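Local atomic coordinates of S-adenosylmethionine:tRNA ribosyltransferase-isomerase (Thermus thermophilus, PDB entry 1WDI), a protein that probably transfers the ribose moiety of S-adenosylmethionine to preQ1-modified tRNA and isomerises it to give epoxyqueuosine, a late step of queuosine biosynthesis. Residues E2-Y7 and L308-A313; V40-V45 and E331-Y336; K64-R69 and P213-P218; A263-Y268 and F291-A296. One frame throughout, in Å; residues are numbered along the deposited sequence.

Interaction 1 of 4, residues E2-Y7 and L308-A313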
loop_
_atom_site.group_PDB
_atom_site.type_symbol
_atom_site.label_atom_id
_atom_site.label_comp_id
_atom_site.label_asym_id
_atom_site.label_seq_id
_atom_site.Cartn_x
_atom_site.Cartn_y
_atom_site.Cartn_z
ATOM N N GLU A 2 -16.257 -25.662 0.129
ATOM C CA GLU A 2 -15.983 -24.381 0.771
ATOM C C GLU A 2 -14.612 -23.864 0.332
ATOM O O GLU A 2 -14.359 -23.693 -0.862
ATOM C CB GLU A 2 -16.021 -24.540 2.295
ATOM C CG GLU A 2 -16.006 -23.229 3.071
ATOM C CD GLU A 2 -15.936 -23.443 4.574
ATOM O OE1 GLU A 2 -14.918 -23.988 5.051
ATOM O OE2 GLU A 2 -16.900 -23.068 5.276
ATOM N N GLY A 3 -13.735 -23.618 1.301
ATOM C CA GLY A 3 -12.404 -23.128 0.994
ATOM C C GLY A 3 -12.393 -21.704 0.473
ATOM O O GLY A 3 -12.760 -20.768 1.182
ATOM N N LEU A 4 -11.966 -21.539 -0.775
ATOM C CA LEU A 4 -11.904 -20.222 -1.393
ATOM C C LEU A 4 -13.305 -19.785 -1.812
ATOM O O LEU A 4 -13.544 -18.613 -2.101
ATOM C CB LEU A 4 -10.980 -20.264 -2.613
ATOM C CG LEU A 4 -10.592 -18.931 -3.258
ATOM C CD1 LEU A 4 -9.862 -18.060 -2.247
ATOM C CD2 LEU A 4 -9.710 -19.191 -4.470
ATOM N N GLU A 5 -14.230 -20.740 -1.834
ATOM C CA GLU A 5 -15.610 -20.466 -2.214
ATOM C C GLU A 5 -16.343 -19.719 -1.104
ATOM O O GLU A 5 -17.412 -19.147 -1.325
ATOM C CB GLU A 5 -16.334 -21.778 -2.526
ATOM C CG GLU A 5 -15.719 -22.555 -3.684
ATOM C CD GLU A 5 -16.448 -23.852 -3.976
ATOM O OE1 GLU A 5 -17.666 -23.800 -4.252
ATOM O OE2 GLU A 5 -15.802 -24.923 -3.930
ATOM N N ALA A 6 -15.759 -19.727 0.091
ATOM C CA ALA A 6 -16.348 -19.051 1.240
ATOM C C ALA A 6 -16.212 -17.538 1.106
ATOM O O ALA A 6 -16.929 -16.784 1.763
ATOM C CB ALA A 6 -15.675 -19.525 2.525
ATOM N N TYR A 7 -15.287 -17.103 0.256
ATOM C CA TYR A 7 -15.057 -15.679 0.029
ATOM C C TYR A 7 -15.333 -15.327 -1.424
ATOM O O TYR A 7 -14.635 -14.511 -2.027
ATOM C CB TYR A 7 -13.613 -15.299 0.382
ATOM C CG TYR A 7 -13.227 -15.624 1.807
ATOM C CD1 TYR A 7 -12.817 -16.908 2.163
ATOM C CD2 TYR A 7 -13.300 -14.654 2.806
ATOM C CE1 TYR A 7 -12.491 -17.220 3.480
ATOM C CE2 TYR A 7 -12.977 -14.957 4.129
ATOM C CZ TYR A 7 -12.575 -16.238 4.458
ATOM O OH TYR A 7 -12.262 -16.547 5.762
ATOM N N LEU A 308 -7.069 -9.925 0.073
ATOM C CA LEU A 308 -7.444 -8.629 0.631
ATOM C C LEU A 308 -8.867 -8.702 1.181
ATOM O O LEU A 308 -9.157 -8.148 2.243
ATOM C CB LEU A 308 -7.334 -7.541 -0.438
ATOM C CG LEU A 308 -5.893 -7.213 -0.854
ATOM C CD1 LEU A 308 -5.885 -6.418 -2.151
ATOM C CD2 LEU A 308 -5.203 -6.438 0.261
ATOM N N LEU A 309 -9.749 -9.399 0.466
ATOM C CA LEU A 309 -11.128 -9.569 0.918
ATOM C C LEU A 309 -11.112 -10.391 2.197
ATOM O O LEU A 309 -11.935 -10.185 3.090
ATOM C CB LEU A 309 -11.971 -10.314 -0.124
ATOM C CG LEU A 309 -13.411 -10.588 0.342
ATOM C CD1 LEU A 309 -14.171 -9.266 0.414
ATOM C CD2 LEU A 309 -14.115 -11.542 -0.621
ATOM N N MET A 310 -10.179 -11.335 2.263
ATOM C CA MET A 310 -10.042 -12.203 3.426
ATOM C C MET A 310 -9.626 -11.408 4.655
ATOM O O MET A 310 -10.045 -11.713 5.771
ATOM C CB MET A 310 -9.015 -13.306 3.147
ATOM C CG MET A 310 -9.581 -14.492 2.387
ATOM S SD MET A 310 -8.323 -15.714 1.938
ATOM C CE MET A 310 -8.650 -15.908 0.211
ATOM N N LEU A 311 -8.790 -10.397 4.450
ATOM C CA LEU A 311 -8.354 -9.561 5.561
ATOM C C LEU A 311 -9.555 -8.747 6.052
ATOM O O LEU A 311 -9.780 -8.624 7.256
ATOM C CB LEU A 311 -7.216 -8.633 5.117
ATOM C CG LEU A 311 -6.619 -7.685 6.171
ATOM C CD1 LEU A 311 -5.263 -7.172 5.671
ATOM C CD2 LEU A 311 -7.575 -6.521 6.445
ATOM N N VAL A 312 -10.332 -8.192 5.125
ATOM C CA VAL A 312 -11.505 -7.422 5.536
ATOM C C VAL A 312 -12.456 -8.351 6.286
ATOM O O VAL A 312 -13.026 -7.970 7.305
ATOM C CB VAL A 312 -12.241 -6.796 4.323
ATOM C CG1 VAL A 312 -13.592 -6.218 4.764
ATOM C CG2 VAL A 312 -11.388 -5.696 3.720
ATOM N N ALA A 313 -12.609 -9.579 5.790
ATOM C CA ALA A 313 -13.486 -10.557 6.436
ATOM C C ALA A 313 -13.060 -10.795 7.886
ATOM O O ALA A 313 -13.895 -11.001 8.767
ATOM C CB ALA A 313 -13.463 -11.890 5.662
#
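Tyr7 turns its ring anti to its own carbonyl carbon (chi1 -58°) and Met310 swings CG beside its backbone N (chi1 -83°), which sets the methionine over the tyrosine with the two side chains crossing at about a right angle. Met310 CG lies over the middle of one ring face, 3.7 Å from the Tyr7 centroid and 9° off the ring normal, a CH-pi contact. The sulfur follows above the same ring at a longer 4.7 Å from SD to the centroid. Beyond it the chain bends at chi3, and CE meets CD1 of the poorly ordered Leu4. At the ring edge, in plane, Ala313 CB touches Tyr7 CE2 at 3.5 Å. Leu309 covers the root of the side chain, its CD2 lying 3.9 Å from Tyr7 CB. With an alanine here instead of Tyr7, Met310 CG and Ala313 CB would probably lose their aromatic partner and a gap would open against the helix. Arg318 of helix 318-330 and Pro287 also touch the tyrosine. The result is a Met-aromatic contact through which the N-terminal segment, with its short 3-10 turn, packs on helix 307-316.

Interaction 2 of 4, residues V40-V45 and E331-Y336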
loop_
_atom_site.group_PDB
_atom_site.type_symbol
_atom_site.label_atom_id
_atom_site.label_comp_id
_atom_site.label_asym_id
_atom_site.label_seq_id
_atom_site.Cartn_x
_atom_site.Cartn_y
_atom_site.Cartn_z
ATOM N N VAL A 40 -25.801 0.025 7.025
ATOM C CA VAL A 40 -24.821 0.746 6.243
ATOM C C VAL A 40 -25.337 2.136 5.906
ATOM O O VAL A 40 -26.535 2.413 5.988
ATOM C CB VAL A 40 -24.513 0.009 4.915
ATOM C CG1 VAL A 40 -24.085 -1.429 5.191
ATOM C CG2 VAL A 40 -25.741 0.027 4.016
ATOM N N ALA A 41 -24.412 3.016 5.551
ATOM C CA ALA A 41 -24.765 4.360 5.138
ATOM C C ALA A 41 -24.148 4.466 3.756
ATOM O O ALA A 41 -22.999 4.072 3.558
ATOM C CB ALA A 41 -24.153 5.398 6.082
ATOM N N HIS A 42 -24.919 4.956 2.792
ATOM C CA HIS A 42 -24.419 5.112 1.435
ATOM C C HIS A 42 -24.010 6.568 1.284
ATOM O O HIS A 42 -24.849 7.452 1.105
ATOM C CB HIS A 42 -25.505 4.719 0.432
ATOM C CG HIS A 42 -25.875 3.270 0.504
ATOM N ND1 HIS A 42 -24.989 2.263 0.188
ATOM C CD2 HIS A 42 -27.006 2.656 0.929
ATOM C CE1 HIS A 42 -25.555 1.091 0.417
ATOM N NE2 HIS A 42 -26.779 1.301 0.867
ATOM N N LYS A 43 -22.703 6.801 1.374
ATOM C CA LYS A 43 -22.139 8.142 1.306
ATOM C C LYS A 43 -21.109 8.299 0.199
ATOM O O LYS A 43 -21.091 7.555 -0.785
ATOM C CB LYS A 43 -21.464 8.473 2.646
ATOM C CG LYS A 43 -22.404 8.495 3.852
ATOM C CD LYS A 43 -23.155 9.819 3.931
ATOM C CE LYS A 43 -24.265 9.771 4.974
ATOM N NZ LYS A 43 -24.923 11.103 5.128
ATOM N N ARG A 44 -20.263 9.304 0.379
ATOM C CA ARG A 44 -19.167 9.591 -0.530
ATOM C C ARG A 44 -17.952 9.752 0.367
ATOM O O ARG A 44 -18.096 9.999 1.564
ATOM C CB ARG A 44 -19.461 10.865 -1.337
ATOM C CG ARG A 44 -20.430 10.565 -2.478
ATOM C CD ARG A 44 -20.898 11.758 -3.295
ATOM N NE ARG A 44 -21.684 11.249 -4.418
ATOM C CZ ARG A 44 -22.408 11.988 -5.249
ATOM N NH1 ARG A 44 -22.468 13.306 -5.103
ATOM N NH2 ARG A 44 -23.081 11.403 -6.226
ATOM N N VAL A 45 -16.762 9.573 -0.189
ATOM C CA VAL A 45 -15.546 9.708 0.601
ATOM C C VAL A 45 -15.479 11.072 1.280
ATOM O O VAL A 45 -15.004 11.187 2.411
ATOM C CB VAL A 45 -14.287 9.510 -0.282
ATOM C CG1 VAL A 45 -13.026 9.821 0.519
ATOM C CG2 VAL A 45 -14.245 8.075 -0.803
ATOM N N GLU A 331 -26.049 -2.212 -5.360
ATOM C CA GLU A 331 -26.207 -0.759 -5.324
ATOM C C GLU A 331 -25.370 0.009 -6.347
ATOM O O GLU A 331 -25.298 1.240 -6.305
ATOM C CB GLU A 331 -25.916 -0.228 -3.916
ATOM C CG GLU A 331 -27.028 -0.478 -2.901
ATOM C CD GLU A 331 -28.351 0.173 -3.303
ATOM O OE1 GLU A 331 -28.337 1.336 -3.761
ATOM O OE2 GLU A 331 -29.409 -0.474 -3.151
ATOM N N GLY A 332 -24.736 -0.715 -7.261
ATOM C CA GLY A 332 -23.947 -0.067 -8.294
ATOM C C GLY A 332 -22.575 0.489 -7.930
ATOM O O GLY A 332 -22.028 1.290 -8.683
ATOM N N TYR A 333 -22.008 0.086 -6.795
ATOM C CA TYR A 333 -20.680 0.582 -6.426
ATOM C C TYR A 333 -19.652 0.114 -7.444
ATOM O O TYR A 333 -19.846 -0.907 -8.104
ATOM C CB TYR A 333 -20.247 0.071 -5.050
ATOM C CG TYR A 333 -20.864 0.797 -3.883
ATOM C CD1 TYR A 333 -22.193 0.571 -3.512
ATOM C CD2 TYR A 333 -20.120 1.715 -3.144
ATOM C CE1 TYR A 333 -22.758 1.242 -2.428
ATOM C CE2 TYR A 333 -20.678 2.392 -2.064
ATOM C CZ TYR A 333 -21.996 2.148 -1.711
ATOM O OH TYR A 333 -22.537 2.807 -0.633
ATOM N N ARG A 334 -18.562 0.862 -7.566
ATOM C CA ARG A 334 -17.485 0.500 -8.480
ATOM C C ARG A 334 -16.419 -0.198 -7.629
ATOM O O ARG A 334 -16.194 0.178 -6.475
ATOM C CB ARG A 334 -16.924 1.753 -9.167
ATOM C CG ARG A 334 -17.927 2.442 -10.106
ATOM C CD ARG A 334 -17.398 3.795 -10.578
ATOM N NE ARG A 334 -16.953 4.576 -9.429
ATOM C CZ ARG A 334 -15.714 5.024 -9.253
ATOM N NH1 ARG A 334 -14.779 4.781 -10.166
ATOM N NH2 ARG A 334 -15.401 5.683 -8.142
ATOM N N PHE A 335 -15.781 -1.218 -8.197
ATOM C CA PHE A 335 -14.789 -2.011 -7.478
ATOM C C PHE A 335 -13.339 -1.858 -7.923
ATOM O O PHE A 335 -13.045 -1.283 -8.971
ATOM C CB PHE A 335 -15.169 -3.495 -7.556
ATOM C CG PHE A 335 -16.424 -3.842 -6.804
ATOM C CD1 PHE A 335 -17.633 -3.223 -7.110
ATOM C CD2 PHE A 335 -16.392 -4.778 -5.777
ATOM C CE1 PHE A 335 -18.790 -3.530 -6.397
ATOM C CE2 PHE A 335 -17.542 -5.091 -5.058
ATOM C CZ PHE A 335 -18.744 -4.466 -5.367
ATOM N N TYR A 336 -12.442 -2.386 -7.095
ATOM C CA TYR A 336 -11.005 -2.376 -7.347
ATOM C C TYR A 336 -10.320 -1.033 -7.115
ATOM O O TYR A 336 -10.916 -0.099 -6.577
ATOM C CB TYR A 336 -10.711 -2.885 -8.766
ATOM C CG TYR A 336 -9.386 -3.610 -8.891
ATOM C CD1 TYR A 336 -9.071 -4.672 -8.040
ATOM C CD2 TYR A 336 -8.453 -3.246 -9.860
ATOM C CE1 TYR A 336 -7.859 -5.353 -8.152
ATOM C CE2 TYR A 336 -7.237 -3.921 -9.981
ATOM C CZ TYR A 336 -6.950 -4.974 -9.122
ATOM O OH TYR A 336 -5.759 -5.650 -9.235
HETATM O O HOH W 1 -22.787 5.444 -1.601
#
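His42 and Tyr333 meet through a single short bond, 2.6 Å from His42 ND1 to Tyr333 OH and nearly straight at 173°; either atom could be the donor. Each ring presents its edge: the hydroxyl oxygen lies in the imidazole plane, and ND1 lies in the plane of the phenol. The rings themselves are rim to rim, neither over the other's face, with planes 48° apart. The histidine carries its ring anti to the carbonyl carbon, and a chi2 of -65° turns ND1 to the phenol. From the other segment the Tyr333 side chain reaches across to strand 40-44. The approach of this tyrosine follows a Schellman motif that ends helix 318-330, with Gly332 at positive phi as the C-prime residue and Tyr333 N bonded to Ala328 O. Glu331, the first residue to leave the helix, lays its CG 4.0 Å from His42 CE1, and the bend at chi2 turns its carboxylate. That group stays apart from the ring nitrogens, OE1 being 4.9 Å from His42 NE2. A leucine in place of His42 would probably leave the Tyr333 hydroxyl without its mate on the strand side chain. The same hydroxyl also binds a water at 2.8 Å from OH, and that water donates to Lys43 O. Arg28 makes a cation-pi contact with the Tyr333 ring, while Leu327 of helix 318-330 touches His42.

Interaction 3 of 4, residues K64-R69 and P213-P218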
loop_
_atom_site.group_PDB
_atom_site.type_symbol
_atom_site.label_atom_id
_atom_site.label_comp_id
_atom_site.label_asym_id
_atom_site.label_seq_id
_atom_site.Cartn_x
_atom_site.Cartn_y
_atom_site.Cartn_z
ATOM N N LYS A 64 7.867 4.878 -0.169
ATOM C CA LYS A 64 9.195 5.468 -0.254
ATOM C C LYS A 64 10.036 4.536 -1.114
ATOM O O LYS A 64 10.161 3.343 -0.822
ATOM C CB LYS A 64 9.821 5.601 1.132
ATOM C CG LYS A 64 11.233 6.162 1.130
ATOM C CD LYS A 64 11.812 6.174 2.536
ATOM C CE LYS A 64 13.234 6.709 2.553
ATOM N NZ LYS A 64 13.791 6.731 3.937
ATOM N N VAL A 65 10.602 5.081 -2.183
ATOM C CA VAL A 65 11.412 4.284 -3.084
ATOM C C VAL A 65 12.803 4.030 -2.527
ATOM O O VAL A 65 13.452 4.932 -1.996
ATOM C CB VAL A 65 11.542 4.964 -4.468
ATOM C CG1 VAL A 65 12.419 4.123 -5.386
ATOM C CG2 VAL A 65 10.162 5.150 -5.083
ATOM N N ILE A 66 13.244 2.784 -2.639
ATOM C CA ILE A 66 14.569 2.390 -2.189
ATOM C C ILE A 66 15.358 1.996 -3.437
ATOM O O ILE A 66 15.170 0.909 -3.981
ATOM C CB ILE A 66 14.503 1.194 -1.212
ATOM C CG1 ILE A 66 13.842 1.636 0.098
ATOM C CG2 ILE A 66 15.904 0.649 -0.949
ATOM C CD1 ILE A 66 13.790 0.557 1.156
ATOM N N PRO A 67 16.232 2.896 -3.920
ATOM C CA PRO A 67 17.060 2.666 -5.109
ATOM C C PRO A 67 17.959 1.438 -4.992
ATOM O O PRO A 67 18.131 0.883 -3.909
ATOM C CB PRO A 67 17.868 3.957 -5.220
ATOM C CG PRO A 67 16.940 4.980 -4.651
ATOM C CD PRO A 67 16.408 4.273 -3.426
ATOM N N ALA A 68 18.538 1.029 -6.117
ATOM C CA ALA A 68 19.421 -0.131 -6.148
ATOM C C ALA A 68 20.853 0.264 -6.489
ATOM O O ALA A 68 21.098 0.972 -7.464
ATOM C CB ALA A 68 18.911 -1.146 -7.158
ATOM N N ARG A 69 21.794 -0.200 -5.673
ATOM C CA ARG A 69 23.209 0.086 -5.877
ATOM C C ARG A 69 23.750 -0.908 -6.899
ATOM O O ARG A 69 23.931 -2.086 -6.593
ATOM C CB ARG A 69 23.970 -0.070 -4.558
ATOM C CG ARG A 69 25.397 0.453 -4.580
ATOM C CD ARG A 69 25.427 1.971 -4.698
ATOM N NE ARG A 69 26.758 2.512 -4.442
ATOM C CZ ARG A 69 27.044 3.810 -4.405
ATOM N NH1 ARG A 69 26.087 4.706 -4.609
ATOM N NH2 ARG A 69 28.284 4.212 -4.158
ATOM N N PRO A 213 13.567 -1.071 -6.523
ATOM C CA PRO A 213 14.615 -2.073 -6.747
ATOM C C PRO A 213 15.345 -2.499 -5.477
ATOM O O PRO A 213 15.651 -3.677 -5.292
ATOM C CB PRO A 213 15.546 -1.375 -7.735
ATOM C CG PRO A 213 14.610 -0.522 -8.523
ATOM C CD PRO A 213 13.731 0.066 -7.445
ATOM N N GLY A 214 15.620 -1.533 -4.608
ATOM C CA GLY A 214 16.326 -1.817 -3.374
ATOM C C GLY A 214 15.635 -2.762 -2.407
ATOM O O GLY A 214 16.194 -3.078 -1.357
ATOM N N THR A 215 14.430 -3.217 -2.740
ATOM C CA THR A 215 13.704 -4.127 -1.860
ATOM C C THR A 215 13.608 -5.537 -2.436
ATOM O O THR A 215 13.376 -6.496 -1.700
ATOM C CB THR A 215 12.267 -3.618 -1.572
ATOM O OG1 THR A 215 11.503 -3.612 -2.785
ATOM C CG2 THR A 215 12.305 -2.208 -0.997
ATOM N N PHE A 216 13.787 -5.658 -3.749
ATOM C CA PHE A 216 13.715 -6.953 -4.422
ATOM C C PHE A 216 14.485 -8.042 -3.683
ATOM O O PHE A 216 15.514 -7.779 -3.059
ATOM C CB PHE A 216 14.246 -6.841 -5.855
ATOM C CG PHE A 216 13.309 -6.141 -6.799
ATOM C CD1 PHE A 216 12.841 -4.860 -6.521
ATOM C CD2 PHE A 216 12.900 -6.760 -7.976
ATOM C CE1 PHE A 216 11.980 -4.205 -7.401
ATOM C CE2 PHE A 216 12.041 -6.116 -8.864
ATOM C CZ PHE A 216 11.580 -4.835 -8.575
ATOM N N ARG A 217 13.973 -9.266 -3.760
ATOM C CA ARG A 217 14.594 -10.414 -3.109
ATOM C C ARG A 217 14.506 -11.670 -3.980
ATOM O O ARG A 217 15.468 -12.435 -4.074
ATOM C CB ARG A 217 13.932 -10.675 -1.751
ATOM C CG ARG A 217 14.064 -9.525 -0.765
ATOM C CD ARG A 217 15.520 -9.258 -0.406
ATOM N NE ARG A 217 15.667 -8.082 0.449
ATOM C CZ ARG A 217 16.827 -7.646 0.931
ATOM N NH1 ARG A 217 17.950 -8.288 0.643
ATOM N NH2 ARG A 217 16.863 -6.564 1.699
ATOM N N PRO A 218 13.349 -11.902 -4.624
ATOM C CA PRO A 218 13.192 -13.084 -5.477
ATOM C C PRO A 218 14.185 -13.093 -6.640
ATOM O O PRO A 218 13.936 -12.492 -7.688
ATOM C CB PRO A 218 11.747 -12.974 -5.957
ATOM C CG PRO A 218 11.069 -12.284 -4.818
ATOM C CD PRO A 218 12.061 -11.200 -4.475
#
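Ala68 and Pro213 form the tight end of this contact, their CB atoms 3.4 Å apart, closer than usual for two carbons. Next to them, Ile66 has CG2 anti to the backbone N, which sets this methyl against the glycine backbone, 3.5 Å from Gly214 CA. A side chain on Gly214 would run into both Ile66 CG2 and Pro67 O, so the absence of one lets the backbones close to 4.5 Å between Ala68 CA and Gly214 CA. The one hydrogen bond runs from Gly214 N to Ile66 O at 2.6 Å, bent to 138° at the hydrogen, the donor tilted 22° from the carbonyl plane. Gly214 CA adds a CA-H...O contact to Pro67 O at 3.3 Å. Here strand 57-73 is interrupted between its segments 64-65 and 68-69, and the 3-10 turn 213-215, just after its parallel neighbour 203-211, fits against the break. Contact is thinner toward Thr215: Ile66 CD1 and Thr215 CG2 meet at 3.8 Å, the two side chains crossing at about a right angle. Thr215 OG1 is occupied elsewhere, bonded to Gly212 O. The exposed Pro67 ring rests on Val85, CB pointing away, though its carbonyl oxygen joins the close part.

Interaction 4 of 4, residues A263-Y268 and F291-A296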
loop_
_atom_site.group_PDB
_atom_site.type_symbol
_atom_site.label_atom_id
_atom_site.label_comp_id
_atom_site.label_asym_id
_atom_site.label_seq_id
_atom_site.Cartn_x
_atom_site.Cartn_y
_atom_site.Cartn_z
ATOM N N ALA A 263 1.023 -3.389 8.377
ATOM C CA ALA A 263 2.202 -2.828 9.020
ATOM C C ALA A 263 1.971 -2.621 10.515
ATOM O O ALA A 263 2.781 -3.061 11.331
ATOM C CB ALA A 263 2.597 -1.514 8.350
ATOM N N LEU A 264 0.866 -1.969 10.881
ATOM C CA LEU A 264 0.569 -1.725 12.296
ATOM C C LEU A 264 0.423 -3.019 13.104
ATOM O O LEU A 264 1.000 -3.151 14.186
ATOM C CB LEU A 264 -0.705 -0.884 12.448
ATOM C CG LEU A 264 -0.647 0.570 11.954
ATOM C CD1 LEU A 264 -2.022 1.235 12.118
ATOM C CD2 LEU A 264 0.410 1.338 12.757
ATOM N N GLU A 265 -0.347 -3.974 12.590
ATOM C CA GLU A 265 -0.539 -5.231 13.309
ATOM C C GLU A 265 0.764 -6.032 13.425
ATOM O O GLU A 265 1.010 -6.679 14.435
ATOM C CB GLU A 265 -1.630 -6.070 12.628
ATOM C CG GLU A 265 -3.045 -5.458 12.686
ATOM C CD GLU A 265 -3.603 -5.332 14.103
ATOM O OE1 GLU A 265 -3.349 -6.229 14.933
ATOM O OE2 GLU A 265 -4.321 -4.349 14.390
ATOM N N SER A 266 1.600 -5.977 12.397
ATOM C CA SER A 266 2.875 -6.691 12.419
ATOM C C SER A 266 3.878 -6.050 13.383
ATOM O O SER A 266 4.744 -6.731 13.938
ATOM C CB SER A 266 3.483 -6.725 11.020
ATOM O OG SER A 266 4.816 -7.213 11.073
ATOM N N ALA A 267 3.750 -4.742 13.583
ATOM C CA ALA A 267 4.651 -3.993 14.457
ATOM C C ALA A 267 4.232 -4.002 15.922
ATOM O O ALA A 267 4.929 -3.451 16.769
ATOM C CB ALA A 267 4.764 -2.555 13.969
ATOM N N TYR A 268 3.093 -4.616 16.219
ATOM C CA TYR A 268 2.602 -4.678 17.591
ATOM C C TYR A 268 3.380 -5.698 18.414
ATOM O O TYR A 268 3.645 -6.803 17.944
ATOM C CB TYR A 268 1.121 -5.067 17.609
ATOM C CG TYR A 268 0.533 -5.157 19.000
ATOM C CD1 TYR A 268 0.120 -4.013 19.680
ATOM C CD2 TYR A 268 0.417 -6.391 19.651
ATOM C CE1 TYR A 268 -0.399 -4.091 20.977
ATOM C CE2 TYR A 268 -0.096 -6.479 20.947
ATOM C CZ TYR A 268 -0.502 -5.329 21.602
ATOM O OH TYR A 268 -1.029 -5.415 22.872
ATOM N N PHE A 291 -7.554 -8.093 15.998
ATOM C CA PHE A 291 -6.749 -6.913 15.727
ATOM C C PHE A 291 -6.338 -6.262 17.035
ATOM O O PHE A 291 -7.164 -6.052 17.918
ATOM C CB PHE A 291 -7.525 -5.935 14.833
ATOM C CG PHE A 291 -7.789 -6.479 13.461
ATOM C CD1 PHE A 291 -8.765 -7.463 13.262
ATOM C CD2 PHE A 291 -6.988 -6.102 12.387
ATOM C CE1 PHE A 291 -8.927 -8.063 12.019
ATOM C CE2 PHE A 291 -7.140 -6.697 11.137
ATOM C CZ PHE A 291 -8.113 -7.686 10.953
ATOM N N LYS A 292 -5.048 -5.968 17.155
ATOM C CA LYS A 292 -4.494 -5.365 18.358
ATOM C C LYS A 292 -4.303 -3.851 18.249
ATOM O O LYS A 292 -4.123 -3.168 19.258
ATOM C CB LYS A 292 -3.145 -6.025 18.680
ATOM C CG LYS A 292 -3.248 -7.498 19.084
ATOM C CD LYS A 292 -3.976 -7.621 20.414
ATOM C CE LYS A 292 -4.082 -9.058 20.885
ATOM N NZ LYS A 292 -4.763 -9.117 22.213
ATOM N N VAL A 293 -4.347 -3.325 17.033
ATOM C CA VAL A 293 -4.149 -1.892 16.831
ATOM C C VAL A 293 -5.277 -1.187 16.081
ATOM O O VAL A 293 -5.783 -0.165 16.533
ATOM C CB VAL A 293 -2.837 -1.629 16.058
ATOM C CG1 VAL A 293 -2.579 -0.117 15.950
ATOM C CG2 VAL A 293 -1.677 -2.342 16.758
ATOM N N VAL A 294 -5.659 -1.737 14.932
ATOM C CA VAL A 294 -6.693 -1.137 14.098
ATOM C C VAL A 294 -8.101 -1.192 14.688
ATOM O O VAL A 294 -8.617 -2.276 14.976
ATOM C CB VAL A 294 -6.704 -1.806 12.703
ATOM C CG1 VAL A 294 -7.738 -1.135 11.797
ATOM C CG2 VAL A 294 -5.303 -1.730 12.091
ATOM N N ASP A 295 -8.715 -0.021 14.856
ATOM C CA ASP A 295 -10.075 0.081 15.406
ATOM C C ASP A 295 -11.126 0.309 14.320
ATOM O O ASP A 295 -12.314 0.059 14.532
ATOM C CB ASP A 295 -10.175 1.230 16.419
ATOM C CG ASP A 295 -9.276 1.035 17.623
ATOM O OD1 ASP A 295 -9.413 -0.004 18.307
ATOM O OD2 ASP A 295 -8.432 1.920 17.884
ATOM N N ALA A 296 -10.691 0.804 13.166
ATOM C CA ALA A 296 -11.602 1.066 12.054
ATOM C C ALA A 296 -10.788 0.975 10.782
ATOM O O ALA A 296 -9.585 1.217 10.804
ATOM C CB ALA A 296 -12.236 2.460 12.188
#
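Glu265 OE2 is gripped by two consecutive backbone amides, Val293 N at 2.8 Å and Val294 N at 3.0 Å. The Val294 N-H points at the oxygen nearly along its C-O axis in an almost straight bond (169°), whereas Val293 N comes from the syn side, 27° out of the carboxylate plane. The other oxygen, OE1, uses its syn lone pair to take the N-H of Lys292, 2.8 Å from Lys292 N; Tyr289 OH adds a weak bond to it. The glutamate gets there by folding, with CG beside the backbone N and a bend at chi2, so that the end of the side chain comes in among the amides. Phe291 CB and the edge of its ring lie against OE2, the ring plane steep to the carboxylate at 75°.

Around this polar centre the packing is apolar. Lys292 CB sits over the middle of one face of Tyr268, 3.6 Å from the ring centroid, in a CH-pi contact, and CG continues along the ring before the chain leads its ammonium end away. Val293 spreads its two methyls, CG1 toward Leu264 CB at 4.0 Å and CG2 toward Tyr268 CD1 at 3.8 Å. Val253 of the neighbouring strand touches both Leu264 and Val293. With three amides donating to one buried carboxylate, the negative charge is probably stabilised by backbone N-H groups, the Lys292 ammonium pointing elsewhere, and the loop before strand 296-300 is pinned to the end of helix 258-266.

In the fold
All four contacts belong to one chain, and no ligand marks the active site. Interactions 1 and 4 touch, Leu311 O lying 4.2 Å from Phe291 CZ, so the helix that receives the N-terminal segment also rests on the loop held by Glu265. Interaction 2 comes within about 6 Å of interaction 1 at the nearest atoms, and their segments alternate along the chain. Interaction 3 stands apart: its nearest atoms are about 12 Å from interaction 4 and about 17 Å from interactions 1 and 2. Interactions 2 and 3 reach the same mixed sheet on opposite sides of the chain's centre, their own centres 36 Å apart.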